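Local structure of possible exported protein (Mycobacterium tuberculosis, 3MAY) at residues C[35-38]-C[39-43]; C[88-91]-C[92-96]; C[65-68]-C[69-73]. The protein binds heme, free or from host hemoglobin, and delivers it to the membrane proteins MmpL3 and MmpL11 as part of a heme-iron acquisition system. One frame throughout, in Å; residues are numbered along the deposited sequence.

Contact 1 of 3, residues C[35-38]-C[39-43]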
# COMPACT_ATOMS: atom_id res chain seq x y z
N VAL C 35 11.21 -16.53 -1.43
CA VAL C 35 11.00 -15.22 -1.98
C VAL C 35 9.97 -14.44 -1.22
O VAL C 35 10.10 -13.22 -1.05
CB VAL C 35 10.62 -15.30 -3.47
CG1 VAL C 35 9.96 -14.02 -3.92
CG2 VAL C 35 11.85 -15.57 -4.32
N MET C 36 8.92 -15.09 -0.73
CA MET C 36 7.92 -14.30 -0.02
C MET C 36 8.32 -13.93 1.38
O MET C 36 7.99 -12.86 1.85
CB MET C 36 6.57 -14.91 -0.08
CG MET C 36 5.99 -14.64 -1.39
SD MET C 36 4.38 -15.38 -1.55
CE MET C 36 4.11 -14.99 -3.29
N THR C 37 9.10 -14.77 2.02
CA THR C 37 9.55 -14.48 3.35
C THR C 37 10.56 -13.34 3.30
O THR C 37 10.39 -12.33 3.98
CB THR C 37 10.15 -15.74 3.94
OG1 THR C 37 9.09 -16.68 4.14
CG2 THR C 37 10.88 -15.41 5.26
N ALA C 38 11.58 -13.49 2.45
CA ALA C 38 12.51 -12.39 2.17
C ALA C 38 11.74 -11.08 2.02
O ALA C 38 12.01 -10.18 2.76
CB ALA C 38 13.40 -12.67 0.94
N VAL C 39 10.72 -11.00 1.14
CA VAL C 39 9.91 -9.77 1.07
C VAL C 39 9.35 -9.32 2.41
O VAL C 39 9.45 -8.14 2.74
CB VAL C 39 8.75 -9.81 0.03
CG1 VAL C 39 7.95 -8.54 0.11
CG2 VAL C 39 9.27 -9.97 -1.38
N LEU C 40 8.75 -10.21 3.19
CA LEU C 40 8.37 -9.79 4.56
C LEU C 40 9.57 -9.32 5.43
O LEU C 40 9.44 -8.37 6.18
CB LEU C 40 7.57 -10.88 5.31
CG LEU C 40 6.28 -11.42 4.69
CD1 LEU C 40 5.85 -12.72 5.42
CD2 LEU C 40 5.14 -10.43 4.66
N GLN C 41 10.72 -9.98 5.30
CA GLN C 41 11.89 -9.83 6.16
C GLN C 41 12.67 -8.58 5.84
O GLN C 41 13.18 -7.90 6.73
CB GLN C 41 12.85 -10.99 5.95
CG GLN C 41 13.06 -11.90 7.12
CD GLN C 41 13.58 -13.30 6.72
OE1 GLN C 41 14.34 -13.43 5.76
NE2 GLN C 41 13.16 -14.34 7.47
N GLN C 42 12.83 -8.34 4.55
CA GLN C 42 13.52 -7.17 4.05
C GLN C 42 12.59 -5.98 4.08
O GLN C 42 12.98 -4.90 3.69
CB GLN C 42 14.06 -7.45 2.64
CG GLN C 42 15.17 -8.49 2.60
CD GLN C 42 15.59 -8.92 1.17
OE1 GLN C 42 14.87 -8.72 0.19
NE2 GLN C 42 16.74 -9.57 1.07
N GLN C 43 11.35 -6.18 4.54
CA GLN C 43 10.40 -5.09 4.81
C GLN C 43 9.73 -4.51 3.54
O GLN C 43 9.46 -3.33 3.45
CB GLN C 43 11.11 -3.96 5.59
CG GLN C 43 11.41 -4.30 7.03
CD GLN C 43 10.29 -3.88 7.95
OE1 GLN C 43 10.52 -3.55 9.12
NE2 GLN C 43 9.07 -3.83 7.42
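Thr37 and Gln41, one helical turn apart, meet through the threonine methyl and the glutamine amide. With CG2 of Thr37 turned away from the backbone N, the methyl comes within 3.4 Å of Gln41 NE2, the two side chains crossing at a slant. The same torsion (chi1 -68°) keeps Thr37 OG1 beside the backbone N, where it bonds Asn33 O and also Ala8 N of the second subunit. Next to Gln41, the chain of Gln42, one turn after Ala38, runs outward past Ala38 O, with its CB 3.4 Å from that oxygen. Behind these side chains stand nearly straight four-residue main-chain bonds, such as Gln42 N to Ala38 O at 2.7 Å. Gln41 N bonds Thr37 O in a more bent way and only weakly shares Ala38 O. Gln43, with positive phi, is the C-prime residue of a Schellman motif that ends the helix: Val44 N reaches back to Val39 O, and Gln43 N bonds Leu40 O weakly. Val35 and Val39 face helix 46-57, Val35 touching Leu52 and His55, a probable heme-binding residue. Met36 packs on Met22 and Leu26 of helix 8-27, and Leu40 meets Leu82 of the second subunit.

Contact 2 of 3, residues C[88-91]-C[92-96]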
# COMPACT_ATOMS: atom_id res chain seq x y z
N GLN C 88 -8.51 -4.74 0.72
CA GLN C 88 -9.70 -4.05 1.24
C GLN C 88 -9.93 -4.60 2.65
O GLN C 88 -10.26 -3.85 3.59
CB GLN C 88 -10.93 -4.31 0.35
CG GLN C 88 -10.89 -3.73 -1.10
CD GLN C 88 -11.48 -2.33 -1.19
OE1 GLN C 88 -10.82 -1.36 -0.87
NE2 GLN C 88 -12.73 -2.23 -1.64
N ALA C 89 -9.73 -5.91 2.78
CA ALA C 89 -9.80 -6.64 4.03
C ALA C 89 -8.76 -6.08 5.00
O ALA C 89 -9.07 -5.80 6.17
CB ALA C 89 -9.55 -8.10 3.77
N ILE C 90 -7.53 -5.89 4.52
CA ILE C 90 -6.50 -5.29 5.37
C ILE C 90 -6.86 -3.85 5.70
O ILE C 90 -6.68 -3.39 6.85
CB ILE C 90 -5.09 -5.44 4.77
CG1 ILE C 90 -4.57 -6.86 5.04
CG2 ILE C 90 -4.15 -4.41 5.39
CD1 ILE C 90 -3.16 -7.08 4.61
N GLY C 91 -7.38 -3.14 4.70
CA GLY C 91 -7.93 -1.80 4.90
C GLY C 91 -8.87 -1.73 6.09
O GLY C 91 -8.66 -0.93 7.02
N LEU C 92 -9.90 -2.57 6.07
CA LEU C 92 -10.89 -2.62 7.14
C LEU C 92 -10.30 -2.95 8.52
O LEU C 92 -10.78 -2.46 9.54
CB LEU C 92 -12.00 -3.61 6.79
CG LEU C 92 -13.01 -4.10 7.84
CD1 LEU C 92 -14.03 -3.08 8.15
CD2 LEU C 92 -13.69 -5.35 7.30
N MET C 93 -9.29 -3.82 8.54
CA MET C 93 -8.61 -4.16 9.80
C MET C 93 -7.96 -2.89 10.34
O MET C 93 -8.28 -2.44 11.45
CB MET C 93 -7.60 -5.27 9.59
CG MET C 93 -7.56 -6.26 10.73
SD MET C 93 -5.97 -7.10 10.88
CE MET C 93 -5.11 -5.96 11.96
N GLN C 94 -7.10 -2.29 9.51
CA GLN C 94 -6.49 -0.99 9.84
C GLN C 94 -7.53 -0.00 10.29
O GLN C 94 -7.26 0.77 11.22
CB GLN C 94 -5.68 -0.39 8.69
CG GLN C 94 -4.58 -1.31 8.14
CD GLN C 94 -3.87 -0.71 6.92
OE1 GLN C 94 -4.44 0.14 6.20
NE2 GLN C 94 -2.63 -1.14 6.69
N ALA C 95 -8.71 -0.03 9.67
CA ALA C 95 -9.81 0.89 10.05
C ALA C 95 -10.34 0.69 11.50
O ALA C 95 -10.59 1.67 12.24
CB ALA C 95 -10.97 0.81 9.02
N VAL C 96 -10.52 -0.59 11.88
CA VAL C 96 -10.79 -0.98 13.25
C VAL C 96 -9.67 -0.48 14.23
O VAL C 96 -9.98 0.31 15.18
CB VAL C 96 -11.00 -2.50 13.44
CG1 VAL C 96 -11.35 -2.81 14.93
CG2 VAL C 96 -12.06 -3.06 12.48
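Ile90 and Gln94 make the main side-chain contact along this part of helix 86-99, a van der Waals contact of a methyl with an amide. The CG2 methyl of Ile90, anti to its backbone N, lies 3.8 Å from Gln94 NE2 and flanks the amide, each side chain running obliquely to the other. Gln94 begins with CG anti to its own carbonyl carbon (chi1 -55°), which brings that CG within 3.2 Å of Ile90 O before the extended chain rises beside the methyl. Its polar end is used across a subunit boundary, where NE2 bonds Gln88 of the second subunit. Smaller contacts fall between beta carbons and the carbonyls one turn back: Met93 CB sits 3.4 Å from Ile90 O, and Ala95 CB approaches Gly91 O in the same manner. The hydrogen bonds across the contact are all main-chain and step by four residues. Gln94 N to Ile90 O, at 2.9 Å, is one of them, and Leu92, Met93 and Ala95 reach back in the same way to Gln88, Ala89 and Gly91. Packing outward is between chains: Ile90 meets Leu87, Met93 meets Leu73 and Val96 meets Phe56, all of the second subunit, while Gln94 lies on Gln43 of the third. The pattern is that of a regular alpha-helix, here a C-terminal one that forms part of a subunit interface away from the heme-binding residues of its own chain.

Contact 3 of 3, residues C[65-68]-C[69-73]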
# COMPACT_ATOMS: atom_id res chain seq x y z
N ASP C 65 -0.99 -20.30 -10.35
CA ASP C 65 -1.49 -20.97 -9.11
C ASP C 65 -1.98 -19.93 -8.11
O ASP C 65 -3.01 -20.06 -7.49
CB ASP C 65 -0.38 -21.81 -8.44
CG ASP C 65 -0.12 -23.14 -9.14
OD1 ASP C 65 -0.92 -23.60 -10.01
OD2 ASP C 65 0.94 -23.74 -8.80
N LEU C 66 -1.19 -18.88 -7.95
CA LEU C 66 -1.56 -17.82 -7.07
C LEU C 66 -2.89 -17.24 -7.49
O LEU C 66 -3.82 -17.22 -6.68
CB LEU C 66 -0.43 -16.79 -6.98
CG LEU C 66 0.69 -17.34 -6.06
CD1 LEU C 66 2.07 -16.79 -6.36
CD2 LEU C 66 0.35 -17.12 -4.59
N HIS C 67 -3.01 -16.89 -8.77
CA HIS C 67 -4.32 -16.55 -9.35
C HIS C 67 -5.46 -17.51 -8.98
O HIS C 67 -6.54 -17.07 -8.60
CB HIS C 67 -4.23 -16.43 -10.88
CG HIS C 67 -5.47 -15.88 -11.51
ND1 HIS C 67 -5.80 -14.54 -11.44
CD2 HIS C 67 -6.48 -16.49 -12.17
CE1 HIS C 67 -6.96 -14.35 -12.06
NE2 HIS C 67 -7.40 -15.52 -12.50
N ALA C 68 -5.24 -18.82 -9.06
CA ALA C 68 -6.30 -19.76 -8.70
C ALA C 68 -6.65 -19.77 -7.22
O ALA C 68 -7.81 -19.93 -6.86
CB ALA C 68 -5.96 -21.16 -9.16
N LEU C 69 -5.64 -19.68 -6.35
CA LEU C 69 -5.91 -19.69 -4.90
C LEU C 69 -6.84 -18.54 -4.49
O LEU C 69 -7.67 -18.73 -3.61
CB LEU C 69 -4.63 -19.59 -4.09
CG LEU C 69 -4.04 -20.97 -4.04
CD1 LEU C 69 -2.68 -20.94 -3.46
CD2 LEU C 69 -5.01 -21.91 -3.26
N SER C 70 -6.73 -17.38 -5.16
CA SER C 70 -7.60 -16.23 -4.78
C SER C 70 -8.95 -16.30 -5.42
O SER C 70 -9.82 -15.48 -5.13
CB SER C 70 -6.96 -14.89 -5.12
OG SER C 70 -7.16 -14.65 -6.48
N GLN C 71 -9.13 -17.26 -6.32
CA GLN C 71 -10.37 -17.33 -7.11
C GLN C 71 -11.65 -17.30 -6.25
O GLN C 71 -12.62 -16.74 -6.71
CB GLN C 71 -10.37 -18.56 -8.06
CG GLN C 71 -11.51 -18.61 -9.16
CD GLN C 71 -11.43 -17.44 -10.17
OE1 GLN C 71 -12.44 -16.78 -10.46
NE2 GLN C 71 -10.23 -17.19 -10.70
N PRO C 72 -11.67 -17.94 -5.03
CA PRO C 72 -12.90 -17.84 -4.23
C PRO C 72 -13.32 -16.38 -3.90
O PRO C 72 -14.50 -16.08 -3.65
CB PRO C 72 -12.57 -18.64 -2.98
CG PRO C 72 -11.55 -19.70 -3.45
CD PRO C 72 -10.78 -19.04 -4.55
N LEU C 73 -12.37 -15.47 -3.98
CA LEU C 73 -12.65 -14.09 -3.65
C LEU C 73 -13.42 -13.42 -4.81
O LEU C 73 -14.46 -12.74 -4.64
CB LEU C 73 -11.30 -13.38 -3.39
CG LEU C 73 -11.21 -12.36 -2.26
CD1 LEU C 73 -12.55 -12.21 -1.53
CD2 LEU C 73 -10.04 -12.74 -1.30
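The imidazole of His67 and the amide of Gln71 are the flat groups that meet here, on the exposed side of the chain. Their planes stand 63° apart, and the amide comes to the NE2 and CD2 side of the ring obliquely. Both side chains leave with CG anti to the backbone N, which sends them the same way along the chain, and the bend of Gln71 at chi2 (63°) turns its end back toward the ring. In the backbone between these residues the pattern changes. Leu69 N bonds Asp65 O at 2.9 Å and Ser70 N bonds Leu66 O at 3.3 Å, both four residues back, but Gln71 N goes three back, to Ala68 O at 3.0 Å, arriving from above the carbonyl plane. Pro72 has no N-H to offer that oxygen and rests CD 3.9 Å from it. Ser70 OG gives a long bond, 3.3 Å, to His67 O, its hydroxyl held between the backbone N and carbonyl carbon of its own residue. Leu69 CG packs 3.7 Å from Asp65 O. The carboxylate of Asp65 points elsewhere: OD2 forms a salt bridge with Lys61 and a hydrogen bond with the hydroxyl of Tyr25, the probable axial ligand of the heme iron, and so may help to position it. The segment leads from helix 60-69 into helix 71-80, lying along helix 8-27, where Leu69 touches Ser21 and Tyr25 while Pro72 touches Thr14 and Val18.

Overall arrangement
From the N terminus, helix 8-27 leads to contact 1 at the end of helix 30-41, then helix 46-57 to contact 3 at the junction of helices 60-69 and 71-80, and last to contact 2 in helix 86-99. All three are local and follow in series; none closes a long loop, nests in another or crosses it. Contacts 1 and 3 lie on opposite sides of the chain's centre yet meet where Met36 CE packs 4.1 Å from Leu66 CD1. Contact 2 touches neither. Contacts 1 and 2 both reach the second subunit, whereas contact 3 stays within its chain. The Cys6-Cys80 disulfide ties the end of helix 71-80 to the N-terminal region.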